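Local coordinates for NADH dehydrogenase, putative (Plasmodium falciparum, PDB 5JWC), which probably oxidises NADH and passes the electrons through a bound FAD to ubiquinone, as a type II NADH dehydrogenase, at residues 131-136 / 336-341; 325-330 / 428-433. All coordinates share one frame; numbering follows the deposited sequence.

Overall arrangement
Both contacts lie in the FAD-binding part of the fold, their centres about 8 Å apart. Contact 1 pairs the last two strands of a mixed sheet, 131-134 and 337-339, the latter the outermost strand within this chain. Contact 2 sets the loop 325-330, just ahead of that strand, against helix 424-440, which covers the sheet face carrying Ile133 and Tyr338. Along the chain the order is 131-136, 325-330, 336-341, 428-433, so the segments of the two contacts alternate. They are directly joined by a backbone hydrogen bond between loop and strand and by a glutamate carboxylate of the helix. Contact 1 reaches the FAD diphosphate through Gly341, to which that carboxylate is bound; the loop lies farther off.

Contact 1 of 2, residues 131-136 / 336-341; sequences YLIIAV and NIYAIG. With FAD (flavin-adenine dinucleotide), chain C.
Strands 131-134 and 337-339 run parallel, their axes 4.5 Å apart at an angle of 18°, with Leu132, Ile133 and Ile134 facing Ile337, Tyr338 and Ala339 in register. Four backbone hydrogen bonds zip them together: Leu132 N to Asn336 O, Tyr338 N to Leu132 O (2.8 Å and almost straight), Ile134 N to Tyr338 O (2.7 Å), and Ile340 N to Ile134 O, which carries the pairing past the end of strand 337-339. In the third, the donor sits 29° out of the carbonyl plane of Tyr338.

On the face bearing Leu132, Ile134, Ile337 and Ala339, the CD1 end of Ile134 meets CG2 of Ile337 at 3.7 Å, while the small Ala339 sets its CB beside Ile134 O and CB. Branched aliphatic residues suit this buried layer, where helix 303-309 packs against Ile134. This is the edge of a Rossmann-type dinucleotide-binding sheet, as in the pyridine nucleotide-disulphide oxidoreductases: strand 131-134 also pairs with strand 30-34, which leads into the glycine-rich turn on FAD.

Across the sheet, Ile133 folds CD1 back toward Tyr338 CB (4.1 Å), its chi2 of -64° bending the chain from the extended form. The rings of Tyr131 and Tyr338 approach at CD1 and CE2, Tyr131 CD1 coming to the edge of the Tyr338 ring, and Phe438 of helix 424-440 meets both edge-to-face.

Past the strand ends, Ile340 CG1 rests on Ala135 CB at 3.7 Å, a place where a methyl group leaves room for the larger neighbour. Here both segments reach FAD. Val136 brings CG1 to within 3.8 Å of the adenine atom C5A, and Gly341, lacking a side chain, lets its CA approach the phosphate oxygen O2P to 3.3 Å.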
loop_
_atom_site.group_PDB
_atom_site.type_symbol
_atom_site.label_atom_id
_atom_site.label_comp_id
_atom_site.label_asym_id
_atom_site.label_seq_id
_atom_site.Cartn_x
_atom_site.Cartn_y
_atom_site.Cartn_z
ATOM N N TYR A 131 -19.679 -24.003 20.439
ATOM C CA TYR A 131 -18.401 -23.734 21.101
ATOM C C TYR A 131 -17.882 -22.374 20.686
ATOM O O TYR A 131 -18.032 -21.969 19.529
ATOM C CB TYR A 131 -17.359 -24.787 20.753
ATOM C CG TYR A 131 -17.713 -26.190 21.150
ATOM C CD1 TYR A 131 -17.518 -26.641 22.447
ATOM C CD2 TYR A 131 -18.252 -27.069 20.223
ATOM C CE1 TYR A 131 -17.844 -27.948 22.804
ATOM C CE2 TYR A 131 -18.580 -28.353 20.565
ATOM C CZ TYR A 131 -18.375 -28.795 21.851
ATOM O OH TYR A 131 -18.721 -30.092 22.167
ATOM N N LEU A 132 -17.237 -21.694 21.626
ATOM C CA LEU A 132 -16.654 -20.395 21.368
ATOM C C LEU A 132 -15.145 -20.418 21.667
ATOM O O LEU A 132 -14.725 -20.768 22.783
ATOM C CB LEU A 132 -17.344 -19.337 22.204
ATOM C CG LEU A 132 -16.918 -17.892 21.976
ATOM C CD1 LEU A 132 -17.208 -17.426 20.542
ATOM C CD2 LEU A 132 -17.583 -16.999 23.001
ATOM N N ILE A 133 -14.337 -20.057 20.672
ATOM C CA ILE A 133 -12.887 -19.952 20.858
ATOM C C ILE A 133 -12.469 -18.484 20.913
ATOM O O ILE A 133 -12.424 -17.791 19.892
ATOM C CB ILE A 133 -12.117 -20.641 19.723
ATOM C CG1 ILE A 133 -12.806 -21.957 19.303
ATOM C CG2 ILE A 133 -10.651 -20.849 20.125
ATOM C CD1 ILE A 133 -12.843 -23.024 20.384
ATOM N N ILE A 134 -12.186 -17.982 22.103
ATOM C CA ILE A 134 -11.832 -16.572 22.220
ATOM C C ILE A 134 -10.323 -16.362 21.991
ATOM O O ILE A 134 -9.480 -16.843 22.752
ATOM C CB ILE A 134 -12.241 -15.997 23.575
ATOM C CG1 ILE A 134 -13.727 -16.285 23.856
ATOM C CG2 ILE A 134 -11.906 -14.486 23.663
ATOM C CD1 ILE A 134 -14.224 -15.704 25.184
ATOM N N ALA A 135 -10.004 -15.654 20.916
ATOM C CA ALA A 135 -8.617 -15.394 20.550
ATOM C C ALA A 135 -8.460 -13.948 20.087
ATOM O O ALA A 135 -7.922 -13.695 19.003
ATOM C CB ALA A 135 -8.168 -16.353 19.459
ATOM N N VAL A 136 -8.924 -13.009 20.902
ATOM C CA VAL A 136 -8.993 -11.593 20.500
ATOM C C VAL A 136 -7.729 -10.809 20.800
ATOM O O VAL A 136 -7.660 -9.603 20.553
ATOM C CB VAL A 136 -10.176 -10.881 21.169
ATOM C CG1 VAL A 136 -11.476 -11.549 20.732
ATOM C CG2 VAL A 136 -10.019 -10.899 22.726
ATOM N N ASN A 336 -17.971 -24.756 27.415
ATOM C CA ASN A 336 -18.014 -24.696 25.966
ATOM C C ASN A 336 -17.383 -23.403 25.436
ATOM O O ASN A 336 -17.434 -23.124 24.239
ATOM C CB ASN A 336 -19.461 -24.837 25.465
ATOM C CG ASN A 336 -20.364 -23.724 25.947
ATOM O OD1 ASN A 336 -20.034 -22.991 26.873
ATOM N ND2 ASN A 336 -21.514 -23.574 25.301
ATOM N N ILE A 337 -16.780 -22.625 26.330
ATOM C CA ILE A 337 -15.963 -21.488 25.925
ATOM C C ILE A 337 -14.472 -21.752 26.203
ATOM O O ILE A 337 -14.104 -22.156 27.310
ATOM C CB ILE A 337 -16.415 -20.202 26.634
ATOM C CG1 ILE A 337 -17.916 -19.976 26.396
ATOM C CG2 ILE A 337 -15.604 -18.970 26.153
ATOM C CD1 ILE A 337 -18.427 -18.682 26.962
ATOM N N TYR A 338 -13.631 -21.550 25.183
ATOM C CA TYR A 338 -12.181 -21.703 25.291
ATOM C C TYR A 338 -11.522 -20.357 24.983
ATOM O O TYR A 338 -12.124 -19.495 24.341
ATOM C CB TYR A 338 -11.643 -22.757 24.314
ATOM C CG TYR A 338 -12.064 -24.183 24.590
ATOM C CD1 TYR A 338 -11.176 -25.088 25.149
ATOM C CD2 TYR A 338 -13.346 -24.633 24.258
ATOM C CE1 TYR A 338 -11.537 -26.392 25.389
ATOM C CE2 TYR A 338 -13.728 -25.956 24.502
ATOM C CZ TYR A 338 -12.814 -26.820 25.072
ATOM O OH TYR A 338 -13.137 -28.119 25.330
ATOM N N ALA A 339 -10.298 -20.160 25.457
ATOM C CA ALA A 339 -9.546 -18.959 25.092
ATOM C C ALA A 339 -8.096 -19.331 24.877
ATOM O O ALA A 339 -7.567 -20.206 25.577
ATOM C CB ALA A 339 -9.677 -17.890 26.142
ATOM N N ILE A 340 -7.461 -18.694 23.897
ATOM C CA ILE A 340 -6.069 -19.002 23.560
ATOM C C ILE A 340 -5.323 -17.714 23.242
ATOM O O ILE A 340 -5.948 -16.692 22.934
ATOM C CB ILE A 340 -5.966 -19.952 22.346
ATOM C CG1 ILE A 340 -6.567 -19.298 21.098
ATOM C CG2 ILE A 340 -6.664 -21.277 22.619
ATOM C CD1 ILE A 340 -6.550 -20.249 19.859
ATOM N N GLY A 341 -3.996 -17.741 23.306
ATOM C CA GLY A 341 -3.231 -16.555 22.933
ATOM C C GLY A 341 -3.099 -15.516 24.031
ATOM O O GLY A 341 -3.188 -15.837 25.219
HETATM P PA FAD C . -3.409 -11.427 17.685
HETATM O O1A FAD C . -3.063 -9.983 17.907
HETATM O O2A FAD C . -2.447 -12.155 16.816
HETATM O O5B FAD C . -4.901 -11.560 17.093
HETATM C C5B FAD C . -6.014 -10.990 17.744
HETATM C C4B FAD C . -7.134 -10.953 16.718
HETATM O O4B FAD C . -8.350 -10.641 17.368
HETATM C C3B FAD C . -6.894 -9.870 15.663
HETATM O O3B FAD C . -7.285 -10.376 14.405
HETATM C C2B FAD C . -7.872 -8.782 16.049
HETATM O O2B FAD C . -8.294 -8.060 14.915
HETATM C C1B FAD C . -8.998 -9.637 16.620
HETATM N N9A FAD C . -9.918 -8.940 17.523
HETATM C C8A FAD C . -9.630 -7.942 18.423
HETATM N N7A FAD C . -10.785 -7.614 19.055
HETATM C C5A FAD C . -11.787 -8.385 18.576
HETATM C C6A FAD C . -13.138 -8.448 18.880
HETATM N N6A FAD C . -13.642 -7.700 19.860
HETATM N N1A FAD C . -13.927 -9.363 18.220
HETATM C C2A FAD C . -13.375 -10.198 17.266
HETATM N N3A FAD C . -12.028 -10.126 16.966
HETATM C C4A FAD C . -11.253 -9.224 17.610
HETATM N N1 FAD C . 5.754 -13.374 19.118
HETATM C C2 FAD C . 6.713 -14.335 18.941
HETATM O O2 FAD C . 6.537 -15.453 19.413
HETATM N N3 FAD C . 7.867 -14.065 18.225
HETATM C C4 FAD C . 8.084 -12.835 17.664
HETATM O O4 FAD C . 9.121 -12.629 17.020
HETATM C C4X FAD C . 7.113 -11.853 17.824
HETATM N N5 FAD C . 7.284 -10.600 17.280
HETATM C C5X FAD C . 6.297 -9.636 17.454
HETATM C C6 FAD C . 6.455 -8.384 16.891
HETATM C C7 FAD C . 5.486 -7.399 17.049
HETATM C C7M FAD C . 5.710 -6.042 16.424
HETATM C C8 FAD C . 4.332 -7.677 17.770
HETATM C C8M FAD C . 3.274 -6.630 17.957
HETATM C C9 FAD C . 4.168 -8.942 18.338
HETATM C C9A FAD C . 5.143 -9.924 18.176
HETATM N N10 FAD C . 4.984 -11.183 18.729
HETATM C C10 FAD C . 5.951 -12.136 18.549
HETATM C "C1'" FAD C . 3.783 -11.521 19.562
HETATM C "C2'" FAD C . 2.595 -12.066 18.811
HETATM O "O2'" FAD C . 2.231 -11.152 17.814
HETATM C "C3'" FAD C . 1.444 -12.160 19.796
HETATM O "O3'" FAD C . 1.815 -12.906 20.933
HETATM C "C4'" FAD C . 0.297 -12.827 19.057
HETATM O "O4'" FAD C . -0.204 -11.865 18.165
HETATM C "C5'" FAD C . -0.805 -13.313 19.984
HETATM O "O5'" FAD C . -1.762 -13.977 19.185
HETATM P P FAD C . -3.331 -13.718 19.442
HETATM O O1P FAD C . -4.134 -14.617 18.529
HETATM O O2P FAD C . -3.569 -13.926 20.911
HETATM O O3P FAD C . -3.547 -12.142 19.126
#

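Contact 2 of 2, residues 325-330 / 428-433. With TRT (fragment of triton X-100), chain J.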
loop_
_atom_site.group_PDB
_atom_site.type_symbol
_atom_site.label_atom_id
_atom_site.label_comp_id
_atom_site.label_asym_id
_atom_site.label_seq_id
_atom_site.Cartn_x
_atom_site.Cartn_y
_atom_site.Cartn_z
ATOM N N GLU A 325 -6.284 -25.954 32.549
ATOM C CA GLU A 325 -5.162 -26.606 31.877
ATOM C C GLU A 325 -5.524 -27.156 30.505
ATOM O O GLU A 325 -4.651 -27.581 29.743
ATOM C CB GLU A 325 -4.594 -27.719 32.759
ATOM C CG GLU A 325 -5.539 -28.927 33.011
ATOM C CD GLU A 325 -6.637 -28.672 34.039
ATOM O OE1 GLU A 325 -6.646 -27.615 34.704
ATOM O OE2 GLU A 325 -7.511 -29.550 34.186
ATOM N N LYS A 326 -6.817 -27.120 30.184
ATOM C CA LYS A 326 -7.308 -27.616 28.903
ATOM C C LYS A 326 -7.809 -26.456 28.043
ATOM O O LYS A 326 -8.417 -26.672 26.990
ATOM C CB LYS A 326 -8.420 -28.651 29.129
ATOM C CG LYS A 326 -7.896 -30.014 29.550
ATOM C CD LYS A 326 -9.011 -30.906 30.098
ATOM C CE LYS A 326 -8.449 -32.252 30.540
ATOM N NZ LYS A 326 -9.449 -33.084 31.296
ATOM N N LEU A 327 -7.548 -25.243 28.535
ATOM C CA LEU A 327 -7.808 -23.961 27.871
ATOM C C LEU A 327 -9.277 -23.566 27.929
ATOM O O LEU A 327 -9.704 -22.663 27.205
ATOM C CB LEU A 327 -7.314 -23.966 26.407
ATOM C CG LEU A 327 -5.840 -24.294 26.203
ATOM C CD1 LEU A 327 -5.394 -24.126 24.746
ATOM C CD2 LEU A 327 -4.993 -23.418 27.117
ATOM N N ARG A 328 -10.039 -24.230 28.801
ATOM C CA ARG A 328 -11.445 -23.873 29.015
ATOM C C ARG A 328 -11.570 -22.690 29.953
ATOM O O ARG A 328 -10.958 -22.674 31.012
ATOM C CB ARG A 328 -12.231 -25.073 29.577
ATOM C CG ARG A 328 -12.216 -26.263 28.631
ATOM C CD ARG A 328 -12.850 -27.512 29.220
ATOM N NE ARG A 328 -12.228 -27.878 30.487
ATOM C CZ ARG A 328 -12.615 -28.901 31.236
ATOM N NH1 ARG A 328 -11.987 -29.157 32.376
ATOM N NH2 ARG A 328 -13.620 -29.669 30.841
ATOM N N VAL A 329 -12.356 -21.693 29.564
ATOM C CA VAL A 329 -12.603 -20.548 30.420
ATOM C C VAL A 329 -13.241 -20.998 31.736
ATOM O O VAL A 329 -14.173 -21.796 31.729
ATOM C CB VAL A 329 -13.509 -19.523 29.733
ATOM C CG1 VAL A 329 -13.902 -18.411 30.713
ATOM C CG2 VAL A 329 -12.801 -18.938 28.486
ATOM N N ILE A 330 -12.720 -20.500 32.853
ATOM C CA ILE A 330 -13.145 -20.937 34.186
ATOM C C ILE A 330 -14.407 -20.185 34.634
ATOM O O ILE A 330 -14.497 -18.970 34.477
ATOM C CB ILE A 330 -12.004 -20.723 35.219
ATOM C CG1 ILE A 330 -10.802 -21.626 34.895
ATOM C CG2 ILE A 330 -12.496 -20.960 36.652
ATOM C CD1 ILE A 330 -9.544 -21.329 35.732
ATOM N N LYS A 428 0.243 -20.085 18.520
ATOM C CA LYS A 428 0.192 -21.095 17.469
ATOM C C LYS A 428 0.135 -22.510 18.043
ATOM O O LYS A 428 -0.652 -23.351 17.584
ATOM C CB LYS A 428 1.396 -20.957 16.538
ATOM C CG LYS A 428 1.312 -21.919 15.368
ATOM C CD LYS A 428 2.524 -21.801 14.466
ATOM C CE LYS A 428 2.354 -22.620 13.184
ATOM N NZ LYS A 428 3.587 -22.548 12.334
ATOM N N GLN A 429 0.957 -22.787 19.045
ATOM C CA GLN A 429 0.931 -24.129 19.639
ATOM C C GLN A 429 -0.406 -24.419 20.339
ATOM O O GLN A 429 -0.890 -25.554 20.298
ATOM C CB GLN A 429 2.093 -24.316 20.626
ATOM C CG GLN A 429 3.468 -24.300 19.982
ATOM C CD GLN A 429 4.596 -24.433 20.989
ATOM O OE1 GLN A 429 4.464 -25.114 22.002
ATOM N NE2 GLN A 429 5.719 -23.783 20.706
ATOM N N GLU A 430 -0.987 -23.411 20.987
ATOM C CA GLU A 430 -2.282 -23.575 21.659
ATOM C C GLU A 430 -3.379 -23.848 20.637
ATOM O O GLU A 430 -4.314 -24.640 20.883
ATOM C CB GLU A 430 -2.651 -22.335 22.482
ATOM C CG GLU A 430 -1.845 -22.138 23.764
ATOM C CD GLU A 430 -1.912 -20.702 24.288
ATOM O OE1 GLU A 430 -2.861 -19.970 23.922
ATOM O OE2 GLU A 430 -1.011 -20.294 25.066
ATOM N N ALA A 431 -3.293 -23.146 19.509
ATOM C CA ALA A 431 -4.254 -23.321 18.432
ATOM C C ALA A 431 -4.183 -24.728 17.866
ATOM O O ALA A 431 -5.218 -25.316 17.559
ATOM C CB ALA A 431 -4.028 -22.274 17.306
ATOM N N TYR A 432 -2.972 -25.252 17.672
ATOM C CA TYR A 432 -2.838 -26.584 17.116
ATOM C C TYR A 432 -3.294 -27.637 18.137
ATOM O O TYR A 432 -3.949 -28.619 17.769
ATOM C CB TYR A 432 -1.410 -26.847 16.629
ATOM C CG TYR A 432 -1.141 -26.150 15.299
ATOM C CD1 TYR A 432 -2.204 -25.671 14.528
ATOM C CD2 TYR A 432 0.153 -25.992 14.797
ATOM C CE1 TYR A 432 -1.993 -25.037 13.310
ATOM C CE2 TYR A 432 0.375 -25.365 13.570
ATOM C CZ TYR A 432 -0.710 -24.887 12.832
ATOM O OH TYR A 432 -0.529 -24.250 11.610
ATOM N N TYR A 433 -2.934 -27.428 19.404
ATOM C CA TYR A 433 -3.358 -28.316 20.482
ATOM C C TYR A 433 -4.883 -28.401 20.520
ATOM O O TYR A 433 -5.452 -29.494 20.519
ATOM C CB TYR A 433 -2.806 -27.834 21.841
ATOM C CG TYR A 433 -3.575 -28.331 23.048
ATOM C CD1 TYR A 433 -3.282 -29.567 23.631
ATOM C CD2 TYR A 433 -4.590 -27.565 23.609
ATOM C CE1 TYR A 433 -3.993 -30.027 24.749
ATOM C CE2 TYR A 433 -5.302 -28.013 24.716
ATOM C CZ TYR A 433 -5.000 -29.240 25.281
ATOM O OH TYR A 433 -5.724 -29.670 26.381
HETATM C C25 TRT J . 5.740 -20.783 14.924
HETATM O O24 TRT J . 5.697 -19.436 14.560
HETATM C C23 TRT J . 5.736 -18.607 15.720
HETATM C C22 TRT J . 6.545 -17.387 15.420
HETATM O O21 TRT J . 7.942 -17.643 15.733
HETATM C C20 TRT J . 8.770 -16.586 15.280
HETATM C C19 TRT J . 10.138 -16.662 15.945
HETATM O O18 TRT J . 10.908 -17.828 15.563
HETATM C C17 TRT J . 11.997 -18.052 16.448
HETATM C C16 TRT J . 12.772 -19.327 16.001
HETATM O O15 TRT J . 12.122 -20.548 16.465
HETATM C C12 TRT J . 12.338 -21.526 15.439
HETATM C C13 TRT J . 13.676 -21.772 15.029
HETATM C C14 TRT J . 13.929 -22.689 13.998
HETATM C C11 TRT J . 11.270 -22.171 14.819
HETATM C C10 TRT J . 11.522 -23.100 13.783
HETATM C C9 TRT J . 12.852 -23.361 13.376
HETATM C C6 TRT J . 13.123 -24.362 12.246
HETATM C C8 TRT J . 13.218 -25.807 12.796
HETATM C C7 TRT J . 11.920 -24.300 11.303
HETATM C C5 TRT J . 14.348 -23.815 11.393
HETATM C C1 TRT J . 15.784 -24.502 11.298
HETATM C C2 TRT J . 16.444 -24.793 12.660
HETATM C C4 TRT J . 15.740 -25.733 10.381
HETATM C C3 TRT J . 16.704 -23.508 10.607
HETATM O O HOH W 1 -8.612 -28.942 25.652
#
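The loop 325-330 has no regular structure and passes the side of helix 424-440 at a distance, Leu327 CA standing 8.3 Å from Glu430 CA, so side chains and one water bridge the gap. This is loop-to-helix packing at the rim of the FAD-binding Rossmann-type domain: the loop leads into edge strand 337-339, and its Leu327 and Val329 make backbone hydrogen bonds with Ala339 and Ile337.

Leu327 provides the apolar part of the contact. Its CB points to the helix, and CD1 touches two residues spaced three apart on the helix, Tyr433 CD2 at 3.7 Å and Glu430 CB at 4.0 Å. CG also packs on Tyr433 CE2. A leucine fits here because its branched end can meet the aromatic ring obliquely and also touch the methylene part of a glutamate.

Glu430 divides its roles accordingly: CB and CG take the hydrocarbon contact, while the carboxylate, extended beyond them, goes to partners outside the contact. OE1 accepts from Gly341 N and OE2 forms a salt bridge with Lys344, which would be expected to steady its negative charge in this buried place.

Tyr433 reaches the loop with its far end. Its CG is anti to the backbone N (chi1 158°), carrying the ring outward from the helix to bring OH to 3.6 Å from Lys326 CA and near Lys326 CG. The hydroxyl also hydrogen-bonds to Pro451 O, and Phe453 packs edge-to-face with the ring. Lys326 meets the phenol with its backbone and first methylenes, its extended chain leading the amine away. One water donates both to Lys326 O, at 2.6 Å, and to Tyr433 OH, at 3.1 Å.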